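Local coordinates for succinoglycan biosynthesis protein (Bacillus cereus ATCC 14579, PDB 2QGM) that is of unproven function but belongs to the erythromycin esterase-like family and is named for a role in making the exopolysaccharide succinoglycan, at residues Y124-K129 and K164-G169; K173-G178 and S261-F266; K182-V187 and E197-Y202; K225-A230 and K265-L270. One frame throughout, in Å; residues are numbered along the deposited sequence.

Contact 1: Y124-K129 and K164-G169; sequences YIQTGK and KIQFIG
Apolar contact across this pair rests on Ile-125, whose CD1 methyl reaches strand 166-171 from the last turn of helix 115-127. CD1 lies 3.7 Å from CB of Phe-167, the two side chains roughly perpendicular, and 4.2 Å from CG2 of Ile-165. CG1 sits between the backbone N and the carbonyl carbon (chi1 68°), and the extended end beyond it carries CD1 down to the strand, where it also meets the backbone O of Ile-165 at 3.4 Å. The ring of Phe-167 turns the other way, edge-to-face with Phe-109 on the neighbouring strand 108-111.

Polar groups gather on one flank. The Gln-126 chain, bent at chi2, brings its amide end over the residues that lead into the strand, close to the Ile-165 carbonyl and beside CB of Lys-164. Its amide plane is only 17° from that of Gln-166. Asn-122, one turn earlier on the helix, bonds both Phe-167 N and Gln-166 OE1, two hydrogen bonds that join helix to strand.

Gly-128, just past the helix, has positive phi, and its N bonds to Tyr-124 O at 2.7 Å. Helix 115-127 thus packs on the edge strand within a beta-alpha-beta crossover from strand 108-111 to its parallel neighbour 166-171, which also includes helix 143-157.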
loop_
_atom_site.group_PDB
_atom_site.type_symbol
_atom_site.label_atom_id
_atom_site.label_comp_id
_atom_site.label_asym_id
_atom_site.label_seq_id
_atom_site.Cartn_x
_atom_site.Cartn_y
_atom_site.Cartn_z
ATOM N N TYR A 124 -0.523 17.467 -6.861
ATOM C CA TYR A 124 -1.205 18.166 -5.778
ATOM C C TYR A 124 -0.257 18.493 -4.624
ATOM O O TYR A 124 -0.234 19.629 -4.129
ATOM C CB TYR A 124 -2.358 17.337 -5.211
ATOM C CG TYR A 124 -3.068 18.066 -4.088
ATOM C CD1 TYR A 124 -3.915 19.130 -4.361
ATOM C CD2 TYR A 124 -2.816 17.754 -2.752
ATOM C CE1 TYR A 124 -4.497 19.871 -3.342
ATOM C CE2 TYR A 124 -3.391 18.498 -1.716
ATOM C CZ TYR A 124 -4.235 19.558 -2.025
ATOM O OH TYR A 124 -4.830 20.312 -1.034
ATOM N N ILE A 125 0.508 17.499 -4.177
ATOM C CA ILE A 125 1.415 17.735 -3.058
ATOM C C ILE A 125 2.663 18.541 -3.431
ATOM O O ILE A 125 3.404 18.959 -2.547
ATOM C CB ILE A 125 1.827 16.403 -2.350
ATOM C CG1 ILE A 125 2.695 15.535 -3.258
ATOM C CG2 ILE A 125 0.579 15.638 -1.930
ATOM C CD1 ILE A 125 3.438 14.451 -2.481
ATOM N N GLN A 126 2.891 18.770 -4.723
ATOM C CA GLN A 126 4.044 19.566 -5.153
ATOM C C GLN A 126 3.634 21.019 -5.411
ATOM O O GLN A 126 4.367 21.940 -5.065
ATOM C CB GLN A 126 4.666 19.018 -6.446
ATOM C CG GLN A 126 5.053 17.558 -6.405
ATOM C CD GLN A 126 6.156 17.242 -5.416
ATOM O OE1 GLN A 126 6.311 16.091 -5.009
ATOM N NE2 GLN A 126 6.938 18.249 -5.036
ATOM N N THR A 127 2.454 21.216 -5.998
ATOM C CA THR A 127 1.991 22.556 -6.349
ATOM C C THR A 127 0.670 23.015 -5.737
ATOM O O THR A 127 0.343 24.202 -5.793
ATOM C CB THR A 127 1.874 22.693 -7.875
ATOM O OG1 THR A 127 0.872 21.795 -8.364
ATOM C CG2 THR A 127 3.203 22.359 -8.534
ATOM N N GLY A 128 -0.094 22.088 -5.170
ATOM C CA GLY A 128 -1.370 22.450 -4.574
ATOM C C GLY A 128 -2.483 22.567 -5.603
ATOM O O GLY A 128 -3.544 23.118 -5.319
ATOM N N LYS A 129 -2.237 22.050 -6.802
ATOM C CA LYS A 129 -3.225 22.084 -7.881
ATOM C C LYS A 129 -4.050 20.799 -7.882
ATOM O O LYS A 129 -3.503 19.701 -7.767
ATOM C CB LYS A 129 -2.522 22.252 -9.237
ATOM C CG LYS A 129 -3.453 22.323 -10.450
ATOM C CD LYS A 129 -2.681 22.689 -11.721
ATOM C CE LYS A 129 -3.601 22.939 -12.917
ATOM N NZ LYS A 129 -4.341 21.720 -13.367
ATOM N N LYS A 164 11.779 16.931 -1.226
ATOM C CA LYS A 164 10.320 16.827 -1.202
ATOM C C LYS A 164 9.771 15.403 -1.184
ATOM O O LYS A 164 10.384 14.478 -1.712
ATOM C CB LYS A 164 9.736 17.550 -2.418
ATOM C CG LYS A 164 10.254 18.964 -2.617
ATOM C CD LYS A 164 9.972 19.836 -1.404
ATOM C CE LYS A 164 10.299 21.289 -1.695
ATOM N NZ LYS A 164 11.736 21.444 -2.052
ATOM N N ILE A 165 8.602 15.239 -0.580
ATOM C CA ILE A 165 7.955 13.935 -0.539
ATOM C C ILE A 165 7.438 13.682 -1.944
ATOM O O ILE A 165 6.874 14.579 -2.569
ATOM C CB ILE A 165 6.740 13.924 0.419
ATOM C CG1 ILE A 165 7.187 14.175 1.859
ATOM C CG2 ILE A 165 6.012 12.589 0.324
ATOM C CD1 ILE A 165 6.018 14.397 2.818
ATOM N N GLN A 166 7.634 12.467 -2.443
ATOM C CA GLN A 166 7.153 12.104 -3.767
ATOM C C GLN A 166 5.973 11.161 -3.560
ATOM O O GLN A 166 6.038 10.243 -2.740
ATOM C CB GLN A 166 8.256 11.388 -4.560
ATOM C CG GLN A 166 9.472 12.261 -4.881
ATOM C CD GLN A 166 9.125 13.449 -5.758
ATOM O OE1 GLN A 166 8.432 13.309 -6.769
ATOM N NE2 GLN A 166 9.617 14.627 -5.385
ATOM N N PHE A 167 4.885 11.395 -4.283
ATOM C CA PHE A 167 3.727 10.521 -4.177
ATOM C C PHE A 167 3.758 9.622 -5.404
ATOM O O PHE A 167 3.844 10.120 -6.535
ATOM C CB PHE A 167 2.430 11.337 -4.167
ATOM C CG PHE A 167 1.225 10.532 -3.780
ATOM C CD1 PHE A 167 0.754 9.509 -4.609
ATOM C CD2 PHE A 167 0.588 10.758 -2.569
ATOM C CE1 PHE A 167 -0.334 8.722 -4.221
ATOM C CE2 PHE A 167 -0.498 9.980 -2.173
ATOM C CZ PHE A 167 -0.962 8.958 -2.996
ATOM N N ILE A 168 3.711 8.311 -5.179
ATOM C CA ILE A 168 3.737 7.341 -6.268
ATOM C C ILE A 168 2.511 6.429 -6.195
ATOM O O ILE A 168 2.220 5.862 -5.139
ATOM C CB ILE A 168 5.000 6.432 -6.196
ATOM C CG1 ILE A 168 6.275 7.269 -6.222
ATOM C CG2 ILE A 168 4.983 5.422 -7.328
ATOM C CD1 ILE A 168 6.809 7.588 -4.849
ATOM N N GLY A 169 1.802 6.299 -7.313
ATOM C CA GLY A 169 0.647 5.413 -7.373
ATOM C C GLY A 169 1.160 4.085 -7.903
ATOM O O GLY A 169 1.491 3.969 -9.081
#

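Contact 2: K173-G178 and S261-F266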
loop_
_atom_site.group_PDB
_atom_site.type_symbol
_atom_site.label_atom_id
_atom_site.label_comp_id
_atom_site.label_asym_id
_atom_site.label_seq_id
_atom_site.Cartn_x
_atom_site.Cartn_y
_atom_site.Cartn_z
ATOM N N LYS A 173 -4.889 -0.768 -11.841
ATOM C CA LYS A 173 -6.250 -1.249 -12.055
ATOM C C LYS A 173 -6.939 -0.469 -13.171
ATOM O O LYS A 173 -8.052 -0.801 -13.578
ATOM C CB LYS A 173 -7.052 -1.167 -10.761
ATOM C CG LYS A 173 -6.455 -2.012 -9.651
ATOM C CD LYS A 173 -7.363 -2.091 -8.448
ATOM C CE LYS A 173 -7.590 -0.724 -7.846
ATOM N NZ LYS A 173 -8.359 -0.824 -6.575
ATOM N N ALA A 174 -6.246 0.549 -13.677
ATOM C CA ALA A 174 -6.745 1.391 -14.756
ATOM C C ALA A 174 -5.650 2.351 -15.221
ATOM O O ALA A 174 -4.731 2.674 -14.463
ATOM C CB ALA A 174 -7.956 2.193 -14.285
ATOM N N LEU A 175 -5.736 2.785 -16.475
ATOM C CA LEU A 175 -4.782 3.752 -17.007
ATOM C C LEU A 175 -5.625 4.909 -17.510
ATOM O O LEU A 175 -6.381 4.762 -18.468
ATOM C CB LEU A 175 -3.972 3.159 -18.159
ATOM C CG LEU A 175 -3.000 2.026 -17.822
ATOM C CD1 LEU A 175 -2.437 1.457 -19.116
ATOM C CD2 LEU A 175 -1.893 2.550 -16.927
ATOM N N ASP A 176 -5.510 6.050 -16.842
ATOM C CA ASP A 176 -6.271 7.235 -17.206
ATOM C C ASP A 176 -5.642 7.960 -18.390
ATOM O O ASP A 176 -4.499 7.698 -18.759
ATOM C CB ASP A 176 -6.342 8.184 -16.010
ATOM C CG ASP A 176 -5.011 8.847 -15.719
ATOM O OD1 ASP A 176 -3.993 8.131 -15.679
ATOM O OD2 ASP A 176 -4.992 10.081 -15.533
ATOM N N GLN A 177 -6.402 8.874 -18.987
ATOM C CA GLN A 177 -5.925 9.646 -20.130
ATOM C C GLN A 177 -4.701 10.467 -19.721
ATOM O O GLN A 177 -3.801 10.709 -20.528
ATOM C CB GLN A 177 -7.042 10.567 -20.630
ATOM C CG GLN A 177 -6.724 11.333 -21.901
ATOM C CD GLN A 177 -6.369 10.427 -23.064
ATOM O OE1 GLN A 177 -7.035 9.421 -23.308
ATOM N NE2 GLN A 177 -5.307 10.774 -23.786
ATOM N N GLY A 178 -4.679 10.890 -18.463
ATOM C CA GLY A 178 -3.559 11.667 -17.963
ATOM C C GLY A 178 -2.241 10.922 -18.119
ATOM O O GLY A 178 -1.205 11.537 -18.368
ATOM N N SER A 261 6.358 2.742 -19.041
ATOM C CA SER A 261 6.609 1.423 -18.485
ATOM C C SER A 261 5.373 0.908 -17.752
ATOM O O SER A 261 5.104 -0.288 -17.765
ATOM C CB SER A 261 7.815 1.457 -17.528
ATOM O OG SER A 261 9.041 1.459 -18.234
ATOM N N ALA A 262 4.619 1.801 -17.112
ATOM C CA ALA A 262 3.418 1.382 -16.393
ATOM C C ALA A 262 2.366 0.909 -17.391
ATOM O O ALA A 262 1.588 -0.006 -17.118
ATOM C CB ALA A 262 2.877 2.534 -15.554
ATOM N N ILE A 263 2.355 1.538 -18.556
ATOM C CA ILE A 263 1.418 1.169 -19.601
ATOM C C ILE A 263 1.807 -0.211 -20.144
ATOM O O ILE A 263 0.941 -1.048 -20.406
ATOM C CB ILE A 263 1.413 2.236 -20.707
ATOM C CG1 ILE A 263 0.791 3.521 -20.141
ATOM C CG2 ILE A 263 0.649 1.737 -21.930
ATOM C CD1 ILE A 263 0.955 4.758 -21.003
ATOM N N GLU A 264 3.108 -0.458 -20.293
ATOM C CA GLU A 264 3.565 -1.764 -20.766
ATOM C C GLU A 264 3.181 -2.814 -19.725
ATOM O O GLU A 264 2.647 -3.871 -20.063
ATOM C CB GLU A 264 5.083 -1.789 -20.961
ATOM C CG GLU A 264 5.597 -3.116 -21.522
ATOM C CD GLU A 264 7.112 -3.180 -21.595
ATOM O OE1 GLU A 264 7.723 -2.168 -21.982
ATOM O OE2 GLU A 264 7.690 -4.241 -21.278
ATOM N N LYS A 265 3.449 -2.520 -18.453
ATOM C CA LYS A 265 3.112 -3.444 -17.372
ATOM C C LYS A 265 1.630 -3.806 -17.402
ATOM O O LYS A 265 1.268 -4.970 -17.283
ATOM C CB LYS A 265 3.451 -2.825 -16.005
ATOM C CG LYS A 265 4.938 -2.688 -15.713
ATOM C CD LYS A 265 5.161 -2.130 -14.310
ATOM C CE LYS A 265 6.639 -2.039 -13.948
ATOM N NZ LYS A 265 7.394 -1.112 -14.824
ATOM N N PHE A 266 0.772 -2.805 -17.563
ATOM C CA PHE A 266 -0.666 -3.039 -17.603
ATOM C C PHE A 266 -1.068 -4.020 -18.718
ATOM O O PHE A 266 -1.831 -4.957 -18.485
ATOM C CB PHE A 266 -1.394 -1.691 -17.758
ATOM C CG PHE A 266 -2.897 -1.800 -17.769
ATOM C CD1 PHE A 266 -3.590 -2.011 -18.959
ATOM C CD2 PHE A 266 -3.625 -1.663 -16.586
ATOM C CE1 PHE A 266 -4.991 -2.079 -18.970
ATOM C CE2 PHE A 266 -5.016 -1.732 -16.589
ATOM C CZ PHE A 266 -5.701 -1.938 -17.786
#
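One face of the Phe-266 ring carries Leu-175: its CG sits off-centre over the ring in a CH-pi contact, 4.1 Å from the centroid. The approach is 23° off the ring normal. Near the ring plane, the carbonyl carbon of Lys-173 comes to the edge, 4.1 Å from CE2. The backbone N of Ala-174 approaches the same CE2 obliquely. Tyr-215 adds an edge-to-face ring contact from outside the pair.

Leucine and phenylalanine lie alongside, pointing opposite ways. Phe-266 CG stands anti to its own backbone N (chi1 -178°), which sends the ring out from helix 253-269 toward the residues leading into helix 177-190. Leu-175 CD1 then reaches back over the root of the ring, 3.6 Å from both CB and CG of Phe-266. The contact thus joins a strand-to-helix connection, the one leaving edge strand 166-171, to a long helix of the helical part of the fold. Asp-176 is the N-cap of helix 177-190, its side chain capping a backbone N of the first turn; its OD1 hydrogen-bonds Ser-179 OG.

Beyond Phe-266, the leucine meets the preceding turn of helix 253-269. Its CD1 lies 4.0 Å from CG1 of Ile-263, while CD2 comes within 4.3 Å of the carbonyl O of Ala-262. On the backbone side, Leu-175 O accepts a hydrogen bond from Thr-209 OG1.

Contact 3: K182-V187 and E197-Y202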
loop_
_atom_site.group_PDB
_atom_site.type_symbol
_atom_site.label_atom_id
_atom_site.label_comp_id
_atom_site.label_asym_id
_atom_site.label_seq_id
_atom_site.Cartn_x
_atom_site.Cartn_y
_atom_site.Cartn_z
ATOM N N LYS A 182 0.850 12.119 -20.300
ATOM C CA LYS A 182 2.114 12.387 -19.631
ATOM C C LYS A 182 3.241 12.015 -20.598
ATOM O O LYS A 182 4.206 12.768 -20.776
ATOM C CB LYS A 182 2.232 11.545 -18.360
ATOM C CG LYS A 182 3.381 11.959 -17.461
ATOM C CD LYS A 182 3.039 13.257 -16.746
ATOM C CE LYS A 182 4.149 13.692 -15.807
ATOM N NZ LYS A 182 3.801 14.965 -15.113
ATOM N N VAL A 183 3.094 10.853 -21.231
ATOM C CA VAL A 183 4.078 10.340 -22.187
ATOM C C VAL A 183 4.061 11.145 -23.479
ATOM O O VAL A 183 5.095 11.630 -23.932
ATOM C CB VAL A 183 3.806 8.860 -22.573
ATOM C CG1 VAL A 183 4.879 8.380 -23.547
ATOM C CG2 VAL A 183 3.783 7.977 -21.332
ATOM N N ILE A 184 2.880 11.271 -24.073
ATOM C CA ILE A 184 2.722 12.001 -25.326
ATOM C C ILE A 184 3.256 13.431 -25.248
ATOM O O ILE A 184 3.970 13.882 -26.147
ATOM C CB ILE A 184 1.236 12.072 -25.757
ATOM C CG1 ILE A 184 0.684 10.669 -26.012
ATOM C CG2 ILE A 184 1.108 12.906 -27.030
ATOM C CD1 ILE A 184 1.327 9.953 -27.178
ATOM N N ASP A 185 2.887 14.143 -24.187
ATOM C CA ASP A 185 3.328 15.520 -24.002
ATOM C C ASP A 185 4.844 15.608 -24.001
ATOM O O ASP A 185 5.422 16.491 -24.631
ATOM C CB ASP A 185 2.784 16.087 -22.691
ATOM C CG ASP A 185 1.294 16.324 -22.735
ATOM O OD1 ASP A 185 0.716 16.241 -23.838
ATOM O OD2 ASP A 185 0.701 16.604 -21.678
ATOM N N TYR A 186 5.493 14.690 -23.292
ATOM C CA TYR A 186 6.947 14.688 -23.238
ATOM C C TYR A 186 7.546 14.501 -24.628
ATOM O O TYR A 186 8.460 15.226 -25.019
ATOM C CB TYR A 186 7.450 13.576 -22.317
ATOM C CG TYR A 186 8.944 13.366 -22.429
ATOM C CD1 TYR A 186 9.835 14.258 -21.841
ATOM C CD2 TYR A 186 9.462 12.310 -23.173
ATOM C CE1 TYR A 186 11.206 14.107 -21.985
ATOM C CE2 TYR A 186 10.834 12.146 -23.330
ATOM C CZ TYR A 186 11.702 13.049 -22.735
ATOM O OH TYR A 186 13.063 12.904 -22.895
ATOM N N VAL A 187 7.029 13.525 -25.369
ATOM C CA VAL A 187 7.508 13.240 -26.716
ATOM C C VAL A 187 7.304 14.421 -27.664
ATOM O O VAL A 187 8.190 14.756 -28.445
ATOM C CB VAL A 187 6.797 12.005 -27.306
ATOM C CG1 VAL A 187 7.217 11.796 -28.762
ATOM C CG2 VAL A 187 7.135 10.777 -26.477
ATOM N N GLU A 197 4.738 8.114 -34.316
ATOM C CA GLU A 197 4.773 6.711 -33.941
ATOM C C GLU A 197 4.178 6.446 -32.565
ATOM O O GLU A 197 3.441 5.479 -32.380
ATOM C CB GLU A 197 6.210 6.189 -34.003
ATOM C CG GLU A 197 6.374 4.751 -33.543
ATOM C CD GLU A 197 7.731 4.180 -33.906
ATOM O OE1 GLU A 197 8.691 4.968 -34.035
ATOM O OE2 GLU A 197 7.842 2.943 -34.052
ATOM N N VAL A 198 4.495 7.300 -31.597
ATOM C CA VAL A 198 3.972 7.105 -30.254
ATOM C C VAL A 198 2.450 7.224 -30.216
ATOM O O VAL A 198 1.771 6.364 -29.659
ATOM C CB VAL A 198 4.587 8.111 -29.254
ATOM C CG1 VAL A 198 3.985 7.905 -27.867
ATOM C CG2 VAL A 198 6.097 7.924 -29.198
ATOM N N GLU A 199 1.915 8.286 -30.812
ATOM C CA GLU A 199 0.470 8.492 -30.826
ATOM C C GLU A 199 -0.251 7.348 -31.525
ATOM O O GLU A 199 -1.340 6.943 -31.119
ATOM C CB GLU A 199 0.130 9.820 -31.499
ATOM C CG GLU A 199 0.574 11.018 -30.676
ATOM C CD GLU A 199 0.072 12.323 -31.242
ATOM O OE1 GLU A 199 0.548 12.729 -32.331
ATOM O OE2 GLU A 199 -0.791 12.950 -30.591
ATOM N N GLU A 200 0.367 6.825 -32.579
ATOM C CA GLU A 200 -0.214 5.715 -33.321
ATOM C C GLU A 200 -0.291 4.481 -32.426
ATOM O O GLU A 200 -1.304 3.784 -32.400
ATOM C CB GLU A 200 0.632 5.397 -34.554
ATOM C CG GLU A 200 0.143 4.189 -35.330
ATOM C CD GLU A 200 -1.197 4.429 -35.995
ATOM O OE1 GLU A 200 -1.249 5.249 -36.935
ATOM O OE2 GLU A 200 -2.197 3.816 -35.563
ATOM N N ASN A 201 0.778 4.210 -31.687
ATOM C CA ASN A 201 0.799 3.045 -30.811
ATOM C C ASN A 201 -0.162 3.107 -29.634
ATOM O O ASN A 201 -0.579 2.067 -29.133
ATOM C CB ASN A 201 2.211 2.791 -30.282
ATOM C CG ASN A 201 3.099 2.126 -31.308
ATOM O OD1 ASN A 201 3.879 2.785 -31.998
ATOM N ND2 ASN A 201 2.968 0.812 -31.432
ATOM N N TYR A 202 -0.511 4.315 -29.197
ATOM C CA TYR A 202 -1.420 4.498 -28.057
ATOM C C TYR A 202 -2.881 4.814 -28.374
ATOM O O TYR A 202 -3.740 4.665 -27.502
ATOM C CB TYR A 202 -0.934 5.623 -27.144
ATOM C CG TYR A 202 0.274 5.328 -26.284
ATOM C CD1 TYR A 202 0.673 4.020 -25.995
ATOM C CD2 TYR A 202 0.986 6.371 -25.707
ATOM C CE1 TYR A 202 1.757 3.769 -25.140
ATOM C CE2 TYR A 202 2.059 6.137 -24.860
ATOM C CZ TYR A 202 2.440 4.840 -24.578
ATOM O OH TYR A 202 3.494 4.653 -23.712
#
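Ile-184 reaches from helix 177-190 to Val-198, Glu-199 and Tyr-202 of helix 195-203, forming the centre of an antiparallel helical hairpin. The short axes run at 164° to each other and come within 10.2 Å.

From CB, the isoleucine forks. Its CG2 branch lies beside Glu-199, 4.1 Å from CG and 4.0 Å from OE2, so the carbon stem of the glutamate lines the margin of the contact. The other branch leaves through CG1, which stands anti to the carbonyl carbon (chi1 -62°), and a second bend at chi2 (-65°) turns CD1 into the opposite helix. At this tip three residues converge: CG of Glu-199 at 3.7 Å, the glutamate chain lying roughly perpendicular to the isoleucine; CD2 of Tyr-202, approached obliquely to the ring; and CG1 of Val-198.

The two valines of helix 177-190 extend the apolar seam along the hairpin. Val-187 presents both methyls to Val-198 CG2. One turn back, Val-183 meets the edge of the Tyr-202 ring, with CB in its plane and CG1 3.8 Å from CE2; the valine stands nearly at right angles to the tyrosine. Phe-180, of the same helix 177-190, meets this tyrosine ring edge-to-face. Val-233 of helix 220-236 packs on both Val-198 and Tyr-202, and Ala-260 of helix 253-269 also touches the tyrosine. No hydrogen bond crosses between the two segments. The tightest spot is the methyl pair Ile-184 CD1 and Val-198 CG1, at 3.4 Å closer than usual van der Waals contact.

Contact 4: K225-A230 and K265-L270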
loop_
_atom_site.group_PDB
_atom_site.type_symbol
_atom_site.label_atom_id
_atom_site.label_comp_id
_atom_site.label_asym_id
_atom_site.label_seq_id
_atom_site.Cartn_x
_atom_site.Cartn_y
_atom_site.Cartn_z
ATOM N N LYS A 225 -1.487 -7.390 -29.630
ATOM C CA LYS A 225 -1.208 -6.185 -30.394
ATOM C C LYS A 225 -0.945 -4.991 -29.473
ATOM O O LYS A 225 0.055 -4.293 -29.633
ATOM C CB LYS A 225 -2.400 -5.901 -31.313
ATOM C CG LYS A 225 -2.249 -4.726 -32.255
ATOM C CD LYS A 225 -3.515 -4.611 -33.092
ATOM C CE LYS A 225 -3.443 -3.490 -34.108
ATOM N NZ LYS A 225 -4.722 -3.406 -34.868
ATOM N N PHE A 226 -1.829 -4.768 -28.502
ATOM C CA PHE A 226 -1.652 -3.647 -27.581
ATOM C C PHE A 226 -0.411 -3.784 -26.704
ATOM O O PHE A 226 0.233 -2.789 -26.376
ATOM C CB PHE A 226 -2.882 -3.464 -26.685
ATOM C CG PHE A 226 -4.113 -3.006 -27.422
ATOM C CD1 PHE A 226 -4.006 -2.222 -28.572
ATOM C CD2 PHE A 226 -5.381 -3.327 -26.944
ATOM C CE1 PHE A 226 -5.153 -1.761 -29.239
ATOM C CE2 PHE A 226 -6.538 -2.875 -27.596
ATOM C CZ PHE A 226 -6.420 -2.090 -28.745
ATOM N N LYS A 227 -0.081 -5.008 -26.300
ATOM C CA LYS A 227 1.110 -5.228 -25.476
ATOM C C LYS A 227 2.337 -4.866 -26.308
ATOM O O LYS A 227 3.275 -4.235 -25.812
ATOM C CB LYS A 227 1.207 -6.697 -25.038
ATOM C CG LYS A 227 2.530 -7.032 -24.351
ATOM C CD LYS A 227 2.690 -8.522 -24.087
ATOM C CE LYS A 227 4.085 -8.844 -23.542
ATOM N NZ LYS A 227 5.179 -8.616 -24.537
ATOM N N ALA A 228 2.321 -5.276 -27.574
ATOM C CA ALA A 228 3.416 -4.992 -28.496
ATOM C C ALA A 228 3.569 -3.486 -28.676
ATOM O O ALA A 228 4.678 -2.954 -28.611
ATOM C CB ALA A 228 3.150 -5.659 -29.853
ATOM N N ASN A 229 2.454 -2.800 -28.910
ATOM C CA ASN A 229 2.483 -1.351 -29.089
ATOM C C ASN A 229 3.046 -0.652 -27.849
ATOM O O ASN A 229 3.841 0.284 -27.963
ATOM C CB ASN A 229 1.071 -0.824 -29.379
ATOM C CG ASN A 229 0.573 -1.203 -30.766
ATOM O OD1 ASN A 229 1.176 -2.029 -31.453
ATOM N ND2 ASN A 229 -0.537 -0.601 -31.179
ATOM N N ALA A 230 2.633 -1.110 -26.668
ATOM C CA ALA A 230 3.081 -0.514 -25.405
ATOM C C ALA A 230 4.561 -0.755 -25.176
ATOM O O ALA A 230 5.285 0.127 -24.715
ATOM C CB ALA A 230 2.284 -1.090 -24.243
ATOM N N LYS A 265 3.449 -2.520 -18.453
ATOM C CA LYS A 265 3.112 -3.444 -17.372
ATOM C C LYS A 265 1.630 -3.806 -17.402
ATOM O O LYS A 265 1.268 -4.970 -17.283
ATOM C CB LYS A 265 3.451 -2.825 -16.005
ATOM C CG LYS A 265 4.938 -2.688 -15.713
ATOM C CD LYS A 265 5.161 -2.130 -14.310
ATOM C CE LYS A 265 6.639 -2.039 -13.948
ATOM N NZ LYS A 265 7.394 -1.112 -14.824
ATOM N N PHE A 266 0.772 -2.805 -17.563
ATOM C CA PHE A 266 -0.666 -3.039 -17.603
ATOM C C PHE A 266 -1.068 -4.020 -18.718
ATOM O O PHE A 266 -1.831 -4.957 -18.485
ATOM C CB PHE A 266 -1.394 -1.691 -17.758
ATOM C CG PHE A 266 -2.897 -1.800 -17.769
ATOM C CD1 PHE A 266 -3.590 -2.011 -18.959
ATOM C CD2 PHE A 266 -3.625 -1.663 -16.586
ATOM C CE1 PHE A 266 -4.991 -2.079 -18.970
ATOM C CE2 PHE A 266 -5.016 -1.732 -16.589
ATOM C CZ PHE A 266 -5.701 -1.938 -17.786
ATOM N N THR A 267 -0.540 -3.812 -19.922
ATOM C CA THR A 267 -0.859 -4.679 -21.059
ATOM C C THR A 267 -0.227 -6.066 -20.940
ATOM O O THR A 267 -0.688 -7.024 -21.566
ATOM C CB THR A 267 -0.401 -4.040 -22.390
ATOM O OG1 THR A 267 1.024 -3.897 -22.390
ATOM C CG2 THR A 267 -1.052 -2.673 -22.574
ATOM N N THR A 268 0.830 -6.172 -20.140
ATOM C CA THR A 268 1.521 -7.448 -19.947
ATOM C C THR A 268 0.811 -8.272 -18.875
ATOM O O THR A 268 0.667 -9.489 -18.993
ATOM C CB THR A 268 2.990 -7.230 -19.519
ATOM O OG1 THR A 268 3.665 -6.458 -20.518
ATOM C CG2 THR A 268 3.701 -8.567 -19.345
HETATM N N MSE A 269 0.375 -7.586 -17.825
HETATM C CA MSE A 269 -0.326 -8.199 -16.702
HETATM C C MSE A 269 -1.655 -8.836 -17.128
HETATM O O MSE A 269 -2.040 -9.896 -16.624
HETATM C CB MSE A 269 -0.576 -7.116 -15.644
HETATM C CG MSE A 269 -1.532 -7.476 -14.521
HETATM SE SE MSE A 269 -1.879 -5.895 -13.424
HETATM C CE MSE A 269 -3.324 -5.157 -14.501
ATOM N N LEU A 270 -2.337 -8.195 -18.071
ATOM C CA LEU A 270 -3.638 -8.673 -18.527
ATOM C C LEU A 270 -3.614 -9.479 -19.812
ATOM O O LEU A 270 -4.655 -9.690 -20.434
ATOM C CB LEU A 270 -4.602 -7.492 -18.674
ATOM C CG LEU A 270 -4.880 -6.728 -17.371
ATOM C CD1 LEU A 270 -5.816 -5.556 -17.660
ATOM C CD2 LEU A 270 -5.491 -7.658 -16.330
#
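Thr-267 rests its side chain on the backbone of helix 220-236 at Lys-227: OG1 lies 3.4 Å from CA of Lys-227. The short segments run antiparallel, their axes at 152° and 8.6 Å apart at closest approach.

With chi1 at 63°, the threonine hydroxyl sits between its own backbone N and carbonyl carbon. OG1 meets Ala-230 CB at 3.6 Å, while the CG2 methyl lies beside the carbonyl O of Phe-226 and also touches the alanine methyl. The small Ala-230 methyl and the short threonine let the backbones draw together, with the CA atoms of Lys-227 and Thr-267 4.9 Å apart.

Lys-227 runs obliquely across both threonines. Its CB and CG pass Thr-267 OG1, and farther out CE lies 3.9 Å from Thr-268 OG1. The ammonium group has a long, weak ion pair with Glu-231 of the same helix.

Both threonine hydroxyls are hydrogen-bonded to Glu-264 O, one turn back in helix 253-269. Each hydroxyl thus spends its proton inside its own helix, and across the contact it meets carbon, making this a close van der Waals joint without a cross-helix hydrogen bond.

Overall arrangement
From the N terminus, contact 1 comes first, closing a loop that leaves helix 115-127, passes through helix 143-157 and returns on edge strand 166-171. The chain then runs straight on into contact 2, whose wide loop ends on helix 253-269. Nested inside it, contact 3 closes the short hairpin of helices 177-190 and 195-203, followed in series by contact 4, which opens on helix 220-236 and ends on the same helix as contact 2, sharing Lys-265 and Phe-266. Ile-263 joins contact 2 to both neighbours, touching Tyr-202 and Ala-230. Contacts 2 to 4 thus bind one helical cluster, while contact 1, its centre about 19 Å from that of contact 2, belongs to the sheet edge.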